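Local coordinates for putative peptidyl-arginine deiminase family protein (Campylobacter jejuni subsp. jejuni serotype O:2, PDB 6B10) that probably hydrolyses agmatine to N-carbamoylputrescine and ammonia, a deimination step in polyamine biosynthesis, at residues Leu105-Asn110 / Val140-Glu145; His207-Ala212 / Tyr270-Phe275. All coordinates share one frame; numbering follows the deposited sequence.

Contact 1: Leu105-Asn110 / Val140-Glu145; sequences LDFTFN and VDFILE. With K (potassium ion), chain E.
F107 turns its ring anti to the carbonyl carbon (chi1 -68°), while L144 sends CG anti to its backbone N (chi1 -179°), and the two torsions bring a leucine methyl over an aromatic face. The setting is the edge of a mixed four-stranded sheet in the pentein (guanidino-group-modifying) fold, where 101-108 runs parallel to the outermost strand 138-141. L144 CD2 sits 4.1 Å from the centroid of the F107 ring, a CH-pi contact offset toward the rim. V140 CG2 lies over the opposite face, so the ring is sandwiched between aliphatic groups, and F142 O meets its edge in plane; I185 of helix 175-186 and I94 pack on F107 as well. The backbone pairing illustrates how a strand pair comes apart. V140 N donates to D106 O at 3.0 Å, nearly straight at 164°, but an inverse gamma turn centred on D141 precedes a corner at F142. There F142 O receives T108 N at 3.1 Å along a bent path, with T108 OG1 adding a weak bond to the same oxygen. I143 CA makes a CA-H...O contact of 3.4 Å with T108 O. Residues D106 and F107 also bind a potassium ion, held by D106 OD1 at 2.8 Å and F107 O at 2.5 Å, with F91 O as a further ligand. Metal and second segment are joined through one water, which lies 3.0 Å from the potassium ion and donates a hydrogen bond of 2.8 Å to L144 O.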
loop_
_atom_site.group_PDB
_atom_site.type_symbol
_atom_site.label_atom_id
_atom_site.label_comp_id
_atom_site.label_asym_id
_atom_site.label_seq_id
_atom_site.Cartn_x
_atom_site.Cartn_y
_atom_site.Cartn_z
ATOM N N LEU A 105 -12.126 1.089 8.787
ATOM C CA LEU A 105 -11.609 0.571 10.044
ATOM C C LEU A 105 -10.365 1.355 10.438
ATOM O O LEU A 105 -9.522 1.661 9.590
ATOM C CB LEU A 105 -11.266 -0.918 9.912
ATOM C CG LEU A 105 -12.324 -1.828 9.281
ATOM C CD1 LEU A 105 -11.824 -3.261 9.261
ATOM C CD2 LEU A 105 -13.655 -1.744 10.010
ATOM N N ASP A 106 -10.264 1.682 11.722
ATOM C CA ASP A 106 -9.108 2.388 12.269
ATOM C C ASP A 106 -8.434 1.449 13.262
ATOM O O ASP A 106 -8.859 1.322 14.408
ATOM C CB ASP A 106 -9.550 3.702 12.938
ATOM C CG ASP A 106 -8.388 4.498 13.541
ATOM O OD1 ASP A 106 -7.210 4.238 13.210
ATOM O OD2 ASP A 106 -8.660 5.402 14.359
ATOM N N PHE A 107 -7.398 0.763 12.792
ATOM C CA PHE A 107 -6.590 -0.105 13.641
ATOM C C PHE A 107 -5.651 0.741 14.489
ATOM O O PHE A 107 -5.340 1.875 14.129
ATOM C CB PHE A 107 -5.797 -1.083 12.782
ATOM C CG PHE A 107 -6.657 -2.088 12.078
ATOM C CD1 PHE A 107 -7.215 -1.803 10.836
ATOM C CD2 PHE A 107 -6.927 -3.317 12.666
ATOM C CE1 PHE A 107 -8.020 -2.731 10.193
ATOM C CE2 PHE A 107 -7.724 -4.247 12.026
ATOM C CZ PHE A 107 -8.270 -3.955 10.786
ATOM N N THR A 108 -5.200 0.205 15.614
ATOM C CA THR A 108 -4.289 0.953 16.472
ATOM C C THR A 108 -2.867 0.855 15.919
ATOM O O THR A 108 -2.398 -0.227 15.574
ATOM C CB THR A 108 -4.365 0.477 17.934
ATOM O OG1 THR A 108 -4.144 -0.935 18.002
ATOM C CG2 THR A 108 -5.740 0.798 18.515
ATOM N N PHE A 109 -2.198 2.000 15.814
ATOM C CA PHE A 109 -0.872 2.076 15.216
ATOM C C PHE A 109 0.149 2.645 16.187
ATOM O O PHE A 109 -0.102 3.663 16.835
ATOM C CB PHE A 109 -0.910 2.956 13.969
ATOM C CG PHE A 109 0.437 3.219 13.373
ATOM C CD1 PHE A 109 1.156 2.188 12.785
ATOM C CD2 PHE A 109 0.988 4.493 13.395
ATOM C CE1 PHE A 109 2.402 2.421 12.234
ATOM C CE2 PHE A 109 2.235 4.736 12.844
ATOM C CZ PHE A 109 2.944 3.698 12.262
ATOM N N ASN A 110 1.306 1.987 16.261
ATOM C CA ASN A 110 2.437 2.462 17.057
ATOM C C ASN A 110 3.696 2.568 16.207
ATOM O O ASN A 110 4.212 3.662 15.983
ATOM C CB ASN A 110 2.698 1.525 18.236
ATOM C CG ASN A 110 1.455 1.260 19.064
ATOM O OD1 ASN A 110 1.135 0.109 19.363
ATOM N ND2 ASN A 110 0.745 2.321 19.440
ATOM N N VAL A 140 -10.783 -0.558 15.720
ATOM C CA VAL A 140 -10.509 -1.958 16.029
ATOM C C VAL A 140 -9.260 -2.004 16.895
ATOM O O VAL A 140 -8.216 -1.481 16.504
ATOM C CB VAL A 140 -10.275 -2.807 14.757
ATOM C CG1 VAL A 140 -10.112 -4.278 15.117
ATOM C CG2 VAL A 140 -11.417 -2.633 13.762
ATOM N N ASP A 141 -9.361 -2.620 18.071
ATOM C CA ASP A 141 -8.206 -2.738 18.955
ATOM C C ASP A 141 -7.318 -3.895 18.516
ATOM O O ASP A 141 -7.451 -5.026 18.994
ATOM C CB ASP A 141 -8.619 -2.924 20.412
ATOM C CG ASP A 141 -7.426 -2.931 21.342
ATOM O OD1 ASP A 141 -6.796 -1.866 21.497
ATOM O OD2 ASP A 141 -7.106 -4.004 21.895
ATOM N N PHE A 142 -6.411 -3.589 17.597
ATOM C CA PHE A 142 -5.507 -4.572 17.025
ATOM C C PHE A 142 -4.399 -3.819 16.307
ATOM O O PHE A 142 -4.659 -2.813 15.650
ATOM C CB PHE A 142 -6.274 -5.473 16.052
ATOM C CG PHE A 142 -5.482 -6.643 15.552
ATOM C CD1 PHE A 142 -4.718 -6.539 14.398
ATOM C CD2 PHE A 142 -5.505 -7.850 16.228
ATOM C CE1 PHE A 142 -3.985 -7.618 13.932
ATOM C CE2 PHE A 142 -4.775 -8.935 15.766
ATOM C CZ PHE A 142 -4.014 -8.817 14.618
ATOM N N ILE A 143 -3.163 -4.291 16.444
ATOM C CA ILE A 143 -2.012 -3.637 15.808
ATOM C C ILE A 143 -1.855 -4.124 14.371
ATOM O O ILE A 143 -1.586 -5.300 14.134
ATOM C CB ILE A 143 -0.694 -3.895 16.582
ATOM C CG1 ILE A 143 -0.807 -3.424 18.039
ATOM C CG2 ILE A 143 0.475 -3.196 15.903
ATOM C CD1 ILE A 143 -1.073 -1.938 18.208
ATOM N N LEU A 144 -2.008 -3.213 13.415
ATOM C CA LEU A 144 -1.930 -3.575 12.005
ATOM C C LEU A 144 -1.670 -2.366 11.120
ATOM O O LEU A 144 -2.377 -1.368 11.216
ATOM C CB LEU A 144 -3.232 -4.261 11.581
ATOM C CG LEU A 144 -3.322 -4.736 10.130
ATOM C CD1 LEU A 144 -3.992 -6.097 10.051
ATOM C CD2 LEU A 144 -4.057 -3.723 9.262
ATOM N N GLU A 145 -0.658 -2.469 10.258
ATOM C CA GLU A 145 -0.393 -1.462 9.231
ATOM C C GLU A 145 -0.977 -1.930 7.903
ATOM O O GLU A 145 -1.000 -3.125 7.622
ATOM C CB GLU A 145 1.112 -1.224 9.061
ATOM C CG GLU A 145 1.881 -0.950 10.347
ATOM C CD GLU A 145 2.524 -2.203 10.919
ATOM O OE1 GLU A 145 1.785 -3.095 11.392
ATOM O OE2 GLU A 145 3.770 -2.300 10.887
HETATM K K K E . -4.630 3.514 12.358
HETATM O O HOH W 1 -2.755 1.352 11.455
#

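Contact 2: His207-Ala212 / Tyr270-Phe275; sequences HIDTLA and YANFVF
N272 reaches across to D209 with its side-chain amide, and this hydrogen bond carries the polar part of a small buried contact. ND2 donates to D209 O at 3.0 Å with an N-H...O angle of 162°. The acceptor lies in the amide plane of N272, yet the donor stands well above the carbonyl plane of D209. With CG between its backbone N and carbonyl carbon (chi1 73°), D209 brings its carboxylate beside the amide, the planes 73° apart; ND2 lies over the carboxylate face, nearly equidistant from CG, OD1 and OD2, and OD2 is hydrogen-bonded to H322 ND1. Next to this grip, A271 CB packs against the backbone, 3.8 Å from T210 C and 3.9 Å from L211 N, so one methyl makes the close-packed part. Away from these points the fit slackens. T210, partly exposed, has its CB directed away from 270-275, and CG2 comes no closer to N272 ND2 than 4.4 Å. Its OG1 turns back to donate to H207 O at 2.8 Å; T210 N shares that acceptor, bracing the 3-10 segment 208-210 from within. H207-I208-D209 fits the HxD motif of guanidino-group-modifying penteins, and H322-C323 matches the HC pair bearing their nucleophilic cysteine, so the contact probably lies beside the active site, as in relatives. With N272 OD1 accepting from C323 N, both ends of the amide are engaged, consistent with a neutral, directional group, rather than a charge pair, helping to fix how the loops meet.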
loop_
_atom_site.group_PDB
_atom_site.type_symbol
_atom_site.label_atom_id
_atom_site.label_comp_id
_atom_site.label_asym_id
_atom_site.label_seq_id
_atom_site.Cartn_x
_atom_site.Cartn_y
_atom_site.Cartn_z
ATOM N N HIS A 207 6.997 -5.494 5.663
ATOM C CA HIS A 207 5.731 -5.334 4.936
ATOM C C HIS A 207 5.601 -6.246 3.724
ATOM O O HIS A 207 6.489 -6.294 2.879
ATOM C CB HIS A 207 5.568 -3.897 4.454
ATOM C CG HIS A 207 5.282 -2.908 5.541
ATOM N ND1 HIS A 207 4.457 -3.187 6.610
ATOM C CD2 HIS A 207 5.682 -1.625 5.698
ATOM C CE1 HIS A 207 4.375 -2.122 7.389
ATOM N NE2 HIS A 207 5.109 -1.161 6.858
ATOM N N ILE A 208 4.465 -6.932 3.630
ATOM C CA ILE A 208 4.166 -7.789 2.497
ATOM C C ILE A 208 4.116 -7.002 1.182
ATOM O O ILE A 208 4.420 -7.561 0.122
ATOM C CB ILE A 208 2.839 -8.564 2.701
ATOM C CG1 ILE A 208 2.776 -9.800 1.792
ATOM C CG2 ILE A 208 1.626 -7.676 2.465
ATOM C CD1 ILE A 208 3.723 -10.905 2.207
ATOM N N ASP A 209 3.770 -5.709 1.241
ATOM C CA ASP A 209 3.703 -4.904 0.021
ATOM C C ASP A 209 5.077 -4.515 -0.550
ATOM O O ASP A 209 5.140 -3.792 -1.539
ATOM C CB ASP A 209 2.781 -3.682 0.193
ATOM C CG ASP A 209 3.388 -2.575 1.064
ATOM O OD1 ASP A 209 4.403 -2.811 1.745
ATOM O OD2 ASP A 209 2.839 -1.457 1.054
ATOM N N THR A 210 6.167 -4.995 0.060
ATOM C CA THR A 210 7.494 -4.891 -0.549
ATOM C C THR A 210 7.893 -6.197 -1.238
ATOM O O THR A 210 8.887 -6.236 -1.952
ATOM C CB THR A 210 8.591 -4.537 0.477
ATOM O OG1 THR A 210 8.745 -5.610 1.403
ATOM C CG2 THR A 210 8.245 -3.260 1.243
ATOM N N LEU A 211 7.112 -7.251 -1.033
ATOM C CA LEU A 211 7.480 -8.593 -1.470
ATOM C C LEU A 211 6.531 -9.219 -2.478
ATOM O O LEU A 211 6.982 -9.792 -3.469
ATOM C CB LEU A 211 7.556 -9.520 -0.257
ATOM C CG LEU A 211 8.708 -9.280 0.713
ATOM C CD1 LEU A 211 8.538 -10.176 1.923
ATOM C CD2 LEU A 211 10.039 -9.545 0.027
ATOM N N ALA A 212 5.228 -9.144 -2.204
ATOM C CA ALA A 212 4.236 -9.893 -2.981
ATOM C C ALA A 212 2.866 -9.252 -2.898
ATOM O O ALA A 212 2.471 -8.777 -1.837
ATOM C CB ALA A 212 4.163 -11.335 -2.493
ATOM N N TYR A 270 9.643 -3.388 -6.875
ATOM C CA TYR A 270 8.579 -3.119 -7.833
ATOM C C TYR A 270 7.212 -3.554 -7.315
ATOM O O TYR A 270 6.180 -3.229 -7.917
ATOM C CB TYR A 270 8.891 -3.760 -9.192
ATOM C CG TYR A 270 10.100 -3.152 -9.896
ATOM C CD1 TYR A 270 10.055 -1.854 -10.396
ATOM C CD2 TYR A 270 11.281 -3.882 -10.072
ATOM C CE1 TYR A 270 11.146 -1.291 -11.044
ATOM C CE2 TYR A 270 12.382 -3.330 -10.714
ATOM C CZ TYR A 270 12.316 -2.036 -11.200
ATOM O OH TYR A 270 13.414 -1.490 -11.844
ATOM N N ALA A 271 7.193 -4.269 -6.190
ATOM C CA ALA A 271 5.934 -4.717 -5.584
ATOM C C ALA A 271 5.140 -3.569 -4.935
ATOM O O ALA A 271 3.936 -3.695 -4.704
ATOM C CB ALA A 271 6.196 -5.823 -4.566
ATOM N N ASN A 272 5.800 -2.447 -4.664
ATOM C CA ASN A 272 5.150 -1.296 -4.025
ATOM C C ASN A 272 4.395 -0.409 -5.030
ATOM O O ASN A 272 4.448 0.826 -4.957
ATOM C CB ASN A 272 6.200 -0.478 -3.268
ATOM C CG ASN A 272 5.687 0.058 -1.949
ATOM O OD1 ASN A 272 5.560 1.263 -1.766
ATOM N ND2 ASN A 272 5.399 -0.838 -1.018
ATOM N N PHE A 273 3.692 -1.046 -5.968
ATOM C CA PHE A 273 2.816 -0.345 -6.902
ATOM C C PHE A 273 1.477 -0.018 -6.245
ATOM O O PHE A 273 1.213 -0.434 -5.116
ATOM C CB PHE A 273 2.609 -1.146 -8.204
ATOM C CG PHE A 273 2.289 -2.612 -8.010
ATOM C CD1 PHE A 273 1.162 -3.027 -7.296
ATOM C CD2 PHE A 273 3.089 -3.586 -8.599
ATOM C CE1 PHE A 273 0.868 -4.376 -7.150
ATOM C CE2 PHE A 273 2.795 -4.935 -8.453
ATOM C CZ PHE A 273 1.680 -5.329 -7.732
ATOM N N VAL A 274 0.633 0.734 -6.946
ATOM C CA VAL A 274 -0.686 1.049 -6.429
ATOM C C VAL A 274 -1.735 1.021 -7.528
ATOM O O VAL A 274 -1.560 1.632 -8.572
ATOM C CB VAL A 274 -0.712 2.402 -5.665
ATOM C CG1 VAL A 274 -0.146 3.528 -6.502
ATOM C CG2 VAL A 274 -2.128 2.736 -5.205
ATOM N N PHE A 275 -2.814 0.279 -7.290
ATOM C CA PHE A 275 -3.944 0.271 -8.209
ATOM C C PHE A 275 -4.796 1.509 -7.974
ATOM O O PHE A 275 -5.016 1.917 -6.826
ATOM C CB PHE A 275 -4.818 -0.958 -8.010
ATOM C CG PHE A 275 -4.303 -2.203 -8.677
ATOM C CD1 PHE A 275 -4.490 -2.405 -10.040
ATOM C CD2 PHE A 275 -3.681 -3.201 -7.931
ATOM C CE1 PHE A 275 -4.041 -3.566 -10.649
ATOM C CE2 PHE A 275 -3.234 -4.366 -8.535
ATOM C CZ PHE A 275 -3.413 -4.547 -9.896
#

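How the contacts relate
Contact 1 closes before contact 2 opens, so the two follow one another along the chain, with centres about 20 Å apart. Contact 1 lies at the edge of the four-stranded sheet, about 15 Å from the centre of the chain; contact 2, about 7 Å from that centre, joins two loops, one leading into 212-216 and the other into 274-276 of the three-stranded sheet. They nevertheless meet where E145 OE2 packs 3.6 Å from H207 CE1. This packing and a backbone hydrogen bond between D209 and G147 join the outer, potassium-bearing strand pair to the inner loops, which probably line the active-site region of the pentein domain, as in relatives.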